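Local coordinates for hypothetical protein PA1234 (Pseudomonas aeruginosa, PDB 1Z6N), which is of unknown function but belongs to the thioredoxin family and can bind a magnesium ion, at residues L58-E63 with I71-L76; A89-G94 with D98-R103; L104-I109 with L124-E129. All coordinates share one frame; numbering follows the deposited sequence.

Contact 1. Residues L58-E63 with I71-L76; sequences LLVAGE and INLAAL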
loop_
_atom_site.group_PDB
_atom_site.type_symbol
_atom_site.label_atom_id
_atom_site.label_comp_id
_atom_site.label_asym_id
_atom_site.label_seq_id
_atom_site.Cartn_x
_atom_site.Cartn_y
_atom_site.Cartn_z
ATOM N N LEU A 58 -7.780 -0.033 2.785
ATOM C CA LEU A 58 -6.743 -0.732 2.049
ATOM C C LEU A 58 -6.430 -1.999 2.842
ATOM O O LEU A 58 -5.827 -1.926 3.916
ATOM C CB LEU A 58 -5.492 0.152 1.901
ATOM C CG LEU A 58 -5.670 1.529 1.243
ATOM C CD1 LEU A 58 -4.336 2.252 1.028
ATOM C CD2 LEU A 58 -6.433 1.423 -0.068
ATOM N N LEU A 59 -6.915 -3.135 2.338
ATOM C CA LEU A 59 -6.569 -4.444 2.898
ATOM C C LEU A 59 -5.273 -4.887 2.245
ATOM O O LEU A 59 -5.208 -5.126 1.034
ATOM C CB LEU A 59 -7.673 -5.474 2.647
ATOM C CG LEU A 59 -7.363 -6.902 3.111
ATOM C CD1 LEU A 59 -7.062 -6.962 4.628
ATOM C CD2 LEU A 59 -8.531 -7.806 2.766
ATOM N N VAL A 60 -4.230 -4.989 3.062
ATOM C CA VAL A 60 -2.896 -5.219 2.537
ATOM C C VAL A 60 -2.328 -6.545 2.997
ATOM O O VAL A 60 -2.443 -6.876 4.162
ATOM C CB VAL A 60 -1.928 -4.120 3.048
ATOM C CG1 VAL A 60 -0.508 -4.353 2.533
ATOM C CG2 VAL A 60 -2.413 -2.730 2.637
ATOM N N ALA A 61 -1.732 -7.311 2.084
ATOM C CA ALA A 61 -0.908 -8.449 2.503
ATOM C C ALA A 61 0.550 -8.029 2.333
ATOM O O ALA A 61 0.978 -7.622 1.248
ATOM C CB ALA A 61 -1.202 -9.679 1.662
ATOM N N GLY A 62 1.306 -8.098 3.428
ATOM C CA GLY A 62 2.675 -7.608 3.400
ATOM C C GLY A 62 3.489 -8.168 4.542
ATOM O O GLY A 62 2.946 -8.777 5.469
ATOM N N GLU A 63 4.802 -7.961 4.452
ATOM C CA GLU A 63 5.754 -8.487 5.437
ATOM C C GLU A 63 6.888 -7.477 5.586
ATOM O O GLU A 63 7.351 -6.893 4.599
ATOM C CB GLU A 63 6.362 -9.801 4.959
ATOM C CG GLU A 63 5.342 -10.923 4.666
ATOM C CD GLU A 63 5.125 -11.923 5.805
ATOM O OE1 GLU A 63 4.017 -12.494 5.871
ATOM O OE2 GLU A 63 6.066 -12.187 6.572
ATOM N N ILE A 71 8.952 0.038 1.155
ATOM C CA ILE A 71 8.824 1.206 0.274
ATOM C C ILE A 71 7.375 1.622 0.131
ATOM O O ILE A 71 6.999 2.730 0.487
ATOM C CB ILE A 71 9.425 0.910 -1.104
ATOM C CG1 ILE A 71 10.944 0.711 -0.976
ATOM C CG2 ILE A 71 9.116 2.043 -2.094
ATOM C CD1 ILE A 71 11.599 0.002 -2.165
ATOM N N ASN A 72 6.539 0.739 -0.423
ATOM C CA ASN A 72 5.223 1.206 -0.812
ATOM C C ASN A 72 4.283 1.395 0.354
ATOM O O ASN A 72 3.397 2.241 0.299
ATOM C CB ASN A 72 4.628 0.296 -1.874
ATOM C CG ASN A 72 5.472 0.264 -3.119
ATOM O OD1 ASN A 72 5.644 1.282 -3.790
ATOM N ND2 ASN A 72 6.043 -0.904 -3.413
ATOM N N LEU A 73 4.470 0.615 1.418
ATOM C CA LEU A 73 3.614 0.801 2.576
ATOM C C LEU A 73 4.010 2.037 3.386
ATOM O O LEU A 73 3.131 2.682 3.955
ATOM C CB LEU A 73 3.539 -0.461 3.435
ATOM C CG LEU A 73 2.983 -1.671 2.674
ATOM C CD1 LEU A 73 2.898 -2.885 3.624
ATOM C CD2 LEU A 73 1.619 -1.370 2.051
ATOM N N ALA A 74 5.299 2.395 3.392
ATOM C CA ALA A 74 5.672 3.698 3.978
ATOM C C ALA A 74 4.918 4.828 3.257
ATOM O O ALA A 74 4.425 5.771 3.887
ATOM C CB ALA A 74 7.181 3.921 3.919
ATOM N N ALA A 75 4.826 4.722 1.933
ATOM C CA ALA A 75 4.136 5.758 1.137
ATOM C C ALA A 75 2.636 5.774 1.421
ATOM O O ALA A 75 2.046 6.846 1.621
ATOM C CB ALA A 75 4.410 5.566 -0.358
ATOM N N LEU A 76 2.015 4.596 1.430
ATOM C CA LEU A 76 0.574 4.512 1.655
ATOM C C LEU A 76 0.204 4.912 3.090
ATOM O O LEU A 76 -0.835 5.528 3.311
ATOM C CB LEU A 76 0.016 3.135 1.265
ATOM C CG LEU A 76 0.108 2.823 -0.242
ATOM C CD1 LEU A 76 -0.420 1.423 -0.511
ATOM C CD2 LEU A 76 -0.652 3.862 -1.092
#

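Contact 2. Residues A89-G94 with D98-R103; sequences AIISKG and DDLRQR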
loop_
_atom_site.group_PDB
_atom_site.type_symbol
_atom_site.label_atom_id
_atom_site.label_comp_id
_atom_site.label_asym_id
_atom_site.label_seq_id
_atom_site.Cartn_x
_atom_site.Cartn_y
_atom_site.Cartn_z
ATOM N N ALA A 89 -5.007 -1.834 6.809
ATOM C CA ALA A 89 -4.824 -2.926 7.778
ATOM C C ALA A 89 -4.045 -3.996 7.053
ATOM O O ALA A 89 -4.310 -4.271 5.873
ATOM C CB ALA A 89 -6.149 -3.469 8.236
ATOM N N ILE A 90 -3.098 -4.621 7.750
ATOM C CA ILE A 90 -2.123 -5.499 7.076
ATOM C C ILE A 90 -2.160 -6.921 7.639
ATOM O O ILE A 90 -2.031 -7.128 8.849
ATOM C CB ILE A 90 -0.700 -4.922 7.251
ATOM C CG1 ILE A 90 -0.652 -3.504 6.651
ATOM C CG2 ILE A 90 0.342 -5.770 6.546
ATOM C CD1 ILE A 90 0.429 -2.584 7.284
ATOM N N ILE A 91 -2.389 -7.875 6.736
ATOM C CA ILE A 91 -2.327 -9.316 7.038
ATOM C C ILE A 91 -1.079 -9.905 6.402
ATOM O O ILE A 91 -0.381 -9.229 5.628
ATOM C CB ILE A 91 -3.564 -10.069 6.518
ATOM C CG1 ILE A 91 -3.672 -9.951 4.986
ATOM C CG2 ILE A 91 -4.816 -9.572 7.227
ATOM C CD1 ILE A 91 -4.793 -10.829 4.362
ATOM N N SER A 92 -0.763 -11.146 6.777
ATOM C CA SER A 92 0.489 -11.765 6.317
ATOM C C SER A 92 0.407 -12.254 4.873
ATOM O O SER A 92 -0.679 -12.456 4.314
ATOM C CB SER A 92 0.846 -12.946 7.195
ATOM O OG SER A 92 -0.068 -14.003 6.932
ATOM N N LYS A 93 1.565 -12.503 4.257
ATOM C CA LYS A 93 1.603 -13.145 2.958
ATOM C C LYS A 93 0.930 -14.509 3.010
ATOM O O LYS A 93 0.150 -14.864 2.111
ATOM C CB LYS A 93 3.064 -13.287 2.526
ATOM C CG LYS A 93 3.217 -13.956 1.170
ATOM C CD LYS A 93 4.686 -13.986 0.738
ATOM C CE LYS A 93 4.881 -14.989 -0.422
ATOM N NZ LYS A 93 6.311 -15.186 -0.774
ATOM N N GLY A 94 1.217 -15.269 4.066
ATOM C CA GLY A 94 0.645 -16.617 4.192
ATOM C C GLY A 94 -0.872 -16.576 4.234
ATOM O O GLY A 94 -1.548 -17.423 3.622
ATOM N N ASP A 98 -3.508 -18.324 1.691
ATOM C CA ASP A 98 -4.554 -19.245 2.125
ATOM C C ASP A 98 -5.949 -18.774 1.750
ATOM O O ASP A 98 -6.790 -19.613 1.384
ATOM C CB ASP A 98 -4.462 -19.479 3.635
ATOM C CG ASP A 98 -5.500 -20.466 4.134
ATOM O OD1 ASP A 98 -5.379 -21.649 3.784
ATOM O OD2 ASP A 98 -6.403 -20.035 4.880
ATOM N N ASP A 99 -6.205 -17.466 1.808
ATOM C CA ASP A 99 -7.588 -16.991 1.708
ATOM C C ASP A 99 -7.885 -15.962 0.631
ATOM O O ASP A 99 -9.055 -15.595 0.459
ATOM C CB ASP A 99 -8.090 -16.469 3.044
ATOM C CG ASP A 99 -9.444 -17.039 3.420
ATOM O OD1 ASP A 99 -10.036 -17.859 2.657
ATOM O OD2 ASP A 99 -9.892 -16.678 4.517
ATOM N N LEU A 100 -6.866 -15.501 -0.094
ATOM C CA LEU A 100 -7.101 -14.519 -1.154
ATOM C C LEU A 100 -6.712 -15.000 -2.546
ATOM O O LEU A 100 -7.258 -14.515 -3.539
ATOM C CB LEU A 100 -6.358 -13.208 -0.862
ATOM C CG LEU A 100 -6.896 -12.380 0.300
ATOM C CD1 LEU A 100 -5.987 -11.192 0.554
ATOM C CD2 LEU A 100 -8.353 -11.938 0.010
ATOM N N ARG A 101 -5.752 -15.920 -2.632
ATOM C CA ARG A 101 -5.165 -16.240 -3.940
ATOM C C ARG A 101 -6.214 -16.705 -4.952
ATOM O O ARG A 101 -6.300 -16.171 -6.059
ATOM C CB ARG A 101 -4.016 -17.246 -3.792
ATOM C CG ARG A 101 -3.046 -17.228 -4.975
ATOM C CD ARG A 101 -2.194 -18.485 -4.997
ATOM N NE ARG A 101 -3.009 -19.647 -5.317
ATOM C CZ ARG A 101 -2.633 -20.910 -5.161
ATOM N NH1 ARG A 101 -1.436 -21.193 -4.645
ATOM N NH2 ARG A 101 -3.470 -21.889 -5.512
ATOM N N GLN A 102 -7.031 -17.669 -4.560
ATOM C CA GLN A 102 -8.017 -18.230 -5.493
ATOM C C GLN A 102 -9.154 -17.248 -5.745
ATOM O O GLN A 102 -9.629 -17.109 -6.869
ATOM C CB GLN A 102 -8.523 -19.579 -5.001
ATOM C CG GLN A 102 -7.470 -20.698 -5.077
ATOM C CD GLN A 102 -7.367 -21.344 -6.459
ATOM O OE1 GLN A 102 -7.528 -22.556 -6.601
ATOM N NE2 GLN A 102 -7.083 -20.535 -7.480
ATOM N N ARG A 103 -9.570 -16.560 -4.690
ATOM C CA ARG A 103 -10.591 -15.533 -4.774
ATOM C C ARG A 103 -10.241 -14.444 -5.824
ATOM O O ARG A 103 -11.101 -13.956 -6.569
ATOM C CB ARG A 103 -10.725 -14.919 -3.387
ATOM C CG ARG A 103 -11.811 -13.937 -3.291
ATOM C CD ARG A 103 -11.799 -13.319 -1.911
ATOM N NE ARG A 103 -13.077 -12.656 -1.742
ATOM C CZ ARG A 103 -13.691 -12.456 -0.580
ATOM N NH1 ARG A 103 -13.143 -12.866 0.570
ATOM N NH2 ARG A 103 -14.864 -11.832 -0.585
#

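Contact 3. Residues L104-I109 with L124-E129; sequences LALERI and LGRFVE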
loop_
_atom_site.group_PDB
_atom_site.type_symbol
_atom_site.label_atom_id
_atom_site.label_comp_id
_atom_site.label_asym_id
_atom_site.label_seq_id
_atom_site.Cartn_x
_atom_site.Cartn_y
_atom_site.Cartn_z
ATOM N N LEU A 104 -8.963 -14.105 -5.890
ATOM C CA LEU A 104 -8.462 -13.055 -6.765
ATOM C C LEU A 104 -7.902 -13.600 -8.066
ATOM O O LEU A 104 -7.387 -12.820 -8.871
ATOM C CB LEU A 104 -7.347 -12.269 -6.049
ATOM C CG LEU A 104 -7.779 -11.521 -4.781
ATOM C CD1 LEU A 104 -6.560 -11.006 -4.013
ATOM C CD2 LEU A 104 -8.760 -10.363 -5.072
ATOM N N ALA A 105 -7.978 -14.922 -8.257
ATOM C CA ALA A 105 -7.422 -15.577 -9.460
ATOM C C ALA A 105 -5.948 -15.206 -9.685
ATOM O O ALA A 105 -5.531 -14.879 -10.808
ATOM C CB ALA A 105 -8.267 -15.254 -10.705
ATOM N N LEU A 106 -5.174 -15.293 -8.606
ATOM C CA LEU A 106 -3.722 -15.078 -8.679
ATOM C C LEU A 106 -2.980 -16.406 -8.712
ATOM O O LEU A 106 -3.408 -17.358 -8.086
ATOM C CB LEU A 106 -3.261 -14.234 -7.487
ATOM C CG LEU A 106 -3.746 -12.789 -7.540
ATOM C CD1 LEU A 106 -3.552 -12.134 -6.184
ATOM C CD2 LEU A 106 -3.026 -11.988 -8.628
ATOM N N GLU A 107 -1.876 -16.463 -9.455
ATOM C CA GLU A 107 -1.032 -17.663 -9.502
ATOM C C GLU A 107 -0.244 -17.838 -8.196
ATOM O O GLU A 107 0.017 -18.959 -7.765
ATOM C CB GLU A 107 -0.049 -17.598 -10.681
ATOM C CG GLU A 107 -0.677 -17.692 -12.071
ATOM C CD GLU A 107 0.370 -17.869 -13.167
ATOM O OE1 GLU A 107 0.171 -17.338 -14.283
ATOM O OE2 GLU A 107 1.397 -18.542 -12.914
ATOM N N ARG A 108 0.134 -16.712 -7.597
ATOM C CA ARG A 108 0.924 -16.638 -6.366
ATOM C C ARG A 108 0.658 -15.267 -5.752
ATOM O O ARG A 108 0.049 -14.400 -6.389
ATOM C CB ARG A 108 2.415 -16.774 -6.692
ATOM C CG ARG A 108 2.931 -15.648 -7.563
ATOM C CD ARG A 108 4.396 -15.844 -7.927
ATOM N NE ARG A 108 5.268 -15.103 -7.017
ATOM C CZ ARG A 108 5.710 -13.863 -7.236
ATOM N NH1 ARG A 108 6.496 -13.280 -6.343
ATOM N NH2 ARG A 108 5.373 -13.207 -8.343
ATOM N N ILE A 109 1.107 -15.062 -4.513
ATOM C CA ILE A 109 0.976 -13.759 -3.871
ATOM C C ILE A 109 2.307 -13.022 -3.889
ATOM O O ILE A 109 3.237 -13.394 -3.176
ATOM C CB ILE A 109 0.482 -13.874 -2.409
ATOM C CG1 ILE A 109 -0.878 -14.591 -2.351
ATOM C CG2 ILE A 109 0.411 -12.489 -1.783
ATOM C CD1 ILE A 109 -2.077 -13.808 -2.999
ATOM N N LEU A 124 -12.575 -2.371 -5.274
ATOM C CA LEU A 124 -12.500 -1.395 -6.357
ATOM C C LEU A 124 -11.321 -1.632 -7.288
ATOM O O LEU A 124 -11.368 -1.247 -8.465
ATOM C CB LEU A 124 -12.418 0.027 -5.779
ATOM C CG LEU A 124 -13.484 0.435 -4.752
ATOM C CD1 LEU A 124 -13.265 1.876 -4.299
ATOM C CD2 LEU A 124 -14.891 0.263 -5.294
ATOM N N GLY A 125 -10.250 -2.228 -6.757
ATOM C CA GLY A 125 -9.071 -2.497 -7.555
ATOM C C GLY A 125 -7.913 -2.923 -6.685
ATOM O O GLY A 125 -8.077 -3.095 -5.472
ATOM N N ARG A 126 -6.757 -3.092 -7.322
ATOM C CA ARG A 126 -5.571 -3.625 -6.665
ATOM C C ARG A 126 -4.318 -2.879 -7.062
ATOM O O ARG A 126 -4.160 -2.466 -8.229
ATOM C CB ARG A 126 -5.321 -5.075 -7.088
ATOM C CG ARG A 126 -6.490 -5.977 -7.127
ATOM C CD ARG A 126 -6.118 -7.169 -7.976
ATOM N NE ARG A 126 -7.254 -8.060 -8.125
ATOM C CZ ARG A 126 -7.160 -9.314 -8.549
ATOM N NH1 ARG A 126 -5.979 -9.826 -8.863
ATOM N NH2 ARG A 126 -8.251 -10.050 -8.643
ATOM N N PHE A 127 -3.408 -2.792 -6.093
ATOM C CA PHE A 127 -2.011 -2.399 -6.318
ATOM C C PHE A 127 -1.185 -3.652 -6.016
ATOM O O PHE A 127 -1.397 -4.295 -4.984
ATOM C CB PHE A 127 -1.648 -1.235 -5.397
ATOM C CG PHE A 127 -0.185 -0.850 -5.406
ATOM C CD1 PHE A 127 0.255 0.286 -6.099
ATOM C CD2 PHE A 127 0.752 -1.605 -4.699
ATOM C CE1 PHE A 127 1.608 0.650 -6.080
ATOM C CE2 PHE A 127 2.100 -1.241 -4.664
ATOM C CZ PHE A 127 2.532 -0.117 -5.362
ATOM N N VAL A 128 -0.268 -4.025 -6.905
ATOM C CA VAL A 128 0.442 -5.291 -6.738
ATOM C C VAL A 128 1.949 -5.090 -6.858
ATOM O O VAL A 128 2.460 -4.800 -7.959
ATOM C CB VAL A 128 -0.005 -6.381 -7.761
ATOM C CG1 VAL A 128 0.666 -7.711 -7.423
ATOM C CG2 VAL A 128 -1.532 -6.530 -7.803
ATOM N N GLU A 129 2.629 -5.232 -5.715
ATOM C CA GLU A 129 4.089 -5.229 -5.612
ATOM C C GLU A 129 4.790 -3.876 -5.802
ATOM O O GLU A 129 5.502 -3.421 -4.900
ATOM C CB GLU A 129 4.723 -6.305 -6.506
ATOM C CG GLU A 129 6.135 -6.696 -6.073
ATOM C CD GLU A 129 6.683 -7.916 -6.802
ATOM O OE1 GLU A 129 6.479 -8.022 -8.024
ATOM O OE2 GLU A 129 7.321 -8.765 -6.150
HETATM O O HOH W 1 -5.929 -12.146 -11.266
HETATM O O HOH W 2 7.922 -10.985 -7.475
#

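Contact 1. Residues L58-E63 with I71-L76
Leu73 and Leu76, three residues apart and so on the same side of helix 67-82, are the side chains that meet strand 56-61, and both have their CB directed toward it. Followed from its start, the segment 71-76 first supplies helical backbone: Ile71 O accepts from Ala75 N and Asn72 O from Leu76 N, bonds of the regular helix that carries the two leucines. Leu73 comes next. Its branched end meets that of Val60 tip to tip, with Val60 CG1 lodged against both methyls, 3.7 Å from Leu73 CD2 and 3.9 Å from Leu73 CD1. Val60 can do this because CG1 stands anti to its own backbone N (chi1 179°), which sends that methyl toward the helix. One turn on, Leu76 makes a looser match, its CD1 lying 4.3 Å from Leu58 CD1. No hydrogen bond crosses between the segments; the contact is wholly apolar and buried near the centre of the chain. Leu73 also touches the Cys66-Cys69 pair, a probable thioredoxin-type CxxC. Helix 67-82 is the crossover of the beta-alpha-beta unit that joins the parallel strands 56-61 and 86-91; Leu76 reaches on to Val158 of helix 151-164, while Leu58 touches Val114 of strand 113-117.

Contact 2. Residues A89-G94 with D98-R103
The flat group in this contact is the peptide carbonyl of Gly94, to which Asp98 N donates a hydrogen bond. Gly94 O lies 2.9 Å from Asp98 N, and the N-H...O angle is 151°. The acceptor is four positions before the donor, the i to i+4 spacing of an alpha-helical turn. Asp98 CB passes 3.6 Å from Gly94 O, but with CG anti to the backbone N (chi1 -178°) the carboxylate is carried away from 89-94. The second meeting is apolar and buried. Ile91 and Leu100 extend toward one another tip to tip, and Ile91 CD1 rests 4.0 Å from Leu100 CD1. Ile91 holds CG1 between its backbone N and carbonyl carbon (chi1 61°), and from there CD1 extends toward the leucine, which also touches Tyr4 and Leu7 of helix 4-10. Ser92, at the N-cap, turns its OG to Arg95 N, while Glu63 OE1 takes Lys93 N. What results is a strand running directly into an N-capped helix, 86-91 into 93-99, with Leu100 bringing its side chain back onto Ile91, the last residue of the strand, within the thioredoxin-family region of the chain.

Contact 3. Residues L104-I109 with L124-E129
Hydrogen bonding centres on Leu104 O, which the guanidinium of Arg126 grips with two N-H groups. Arg126 NH2 lies 2.9 Å from Leu104 O at an N-H...O angle of 151°, and the oxygen sits close to the guanidinium plane; the C=O...N angle of 115° shows that the donor comes from the flank of the carbonyl, not from its end. Arg126 NH1 adds a weak bond to Leu104 O at 3.3 Å. The arginine chain is extended from CG to NE, which carries the group from the strand across to the loop. Water contributes twice. Water 1 donates to Ala105 O (2.8 Å) and takes a weak bond from Arg126 NH1. Water 2 accepts from Arg108 NH1 and donates to Glu129 OE2, bridging opposite charges that stand 4.6 Å apart between those same two atoms, too far for a salt bridge. Leucine carbons pack against the guanidinium: Leu104 CB over one face, 3.5 Å from Arg126 NH2, and Leu106 CD2 at the edge, 3.7 Å from Arg126 NH1. Leu104 and Leu106 each run past the arginine side chain in the direction opposite to its own. Leu124 and Gly125 both face Val116, a classic beta bulge. Segment 104-109, from the loop between helix 93-99 and strand 113-117, is tied here to strand 123-128, one of the sheet's two outer strands; Leu104 and Arg126 both touch Leu115 of the neighbouring strand 113-117.

How the contacts relate
One four-stranded sheet connects all three contacts. Contacts 1 and 2, with centres about 13 Å apart, share the parallel pairing of strands 56-61 and 86-91: Val60 O is 2.8 Å from Ile91 N and Val60 N is 2.9 Å from Ala89 O, both probable hydrogen bonds. Contact 3 involves strand 123-128, at the other side of the sheet from 86-91; its centre is about 13 Å from that of contact 1, and the two meet where Asn72 CG packs 3.7 Å from Phe127 CZ. Contacts 2 and 3 are nearer, about 10 Å between centres, and Arg101 O probably accepts from Leu106 N. Asp13, a magnesium-binding residue though no metal is bound to this chain here, is about 10 Å from Val60 and 11 Å from Ile91, side chain to side chain; contact 3 lies away from it.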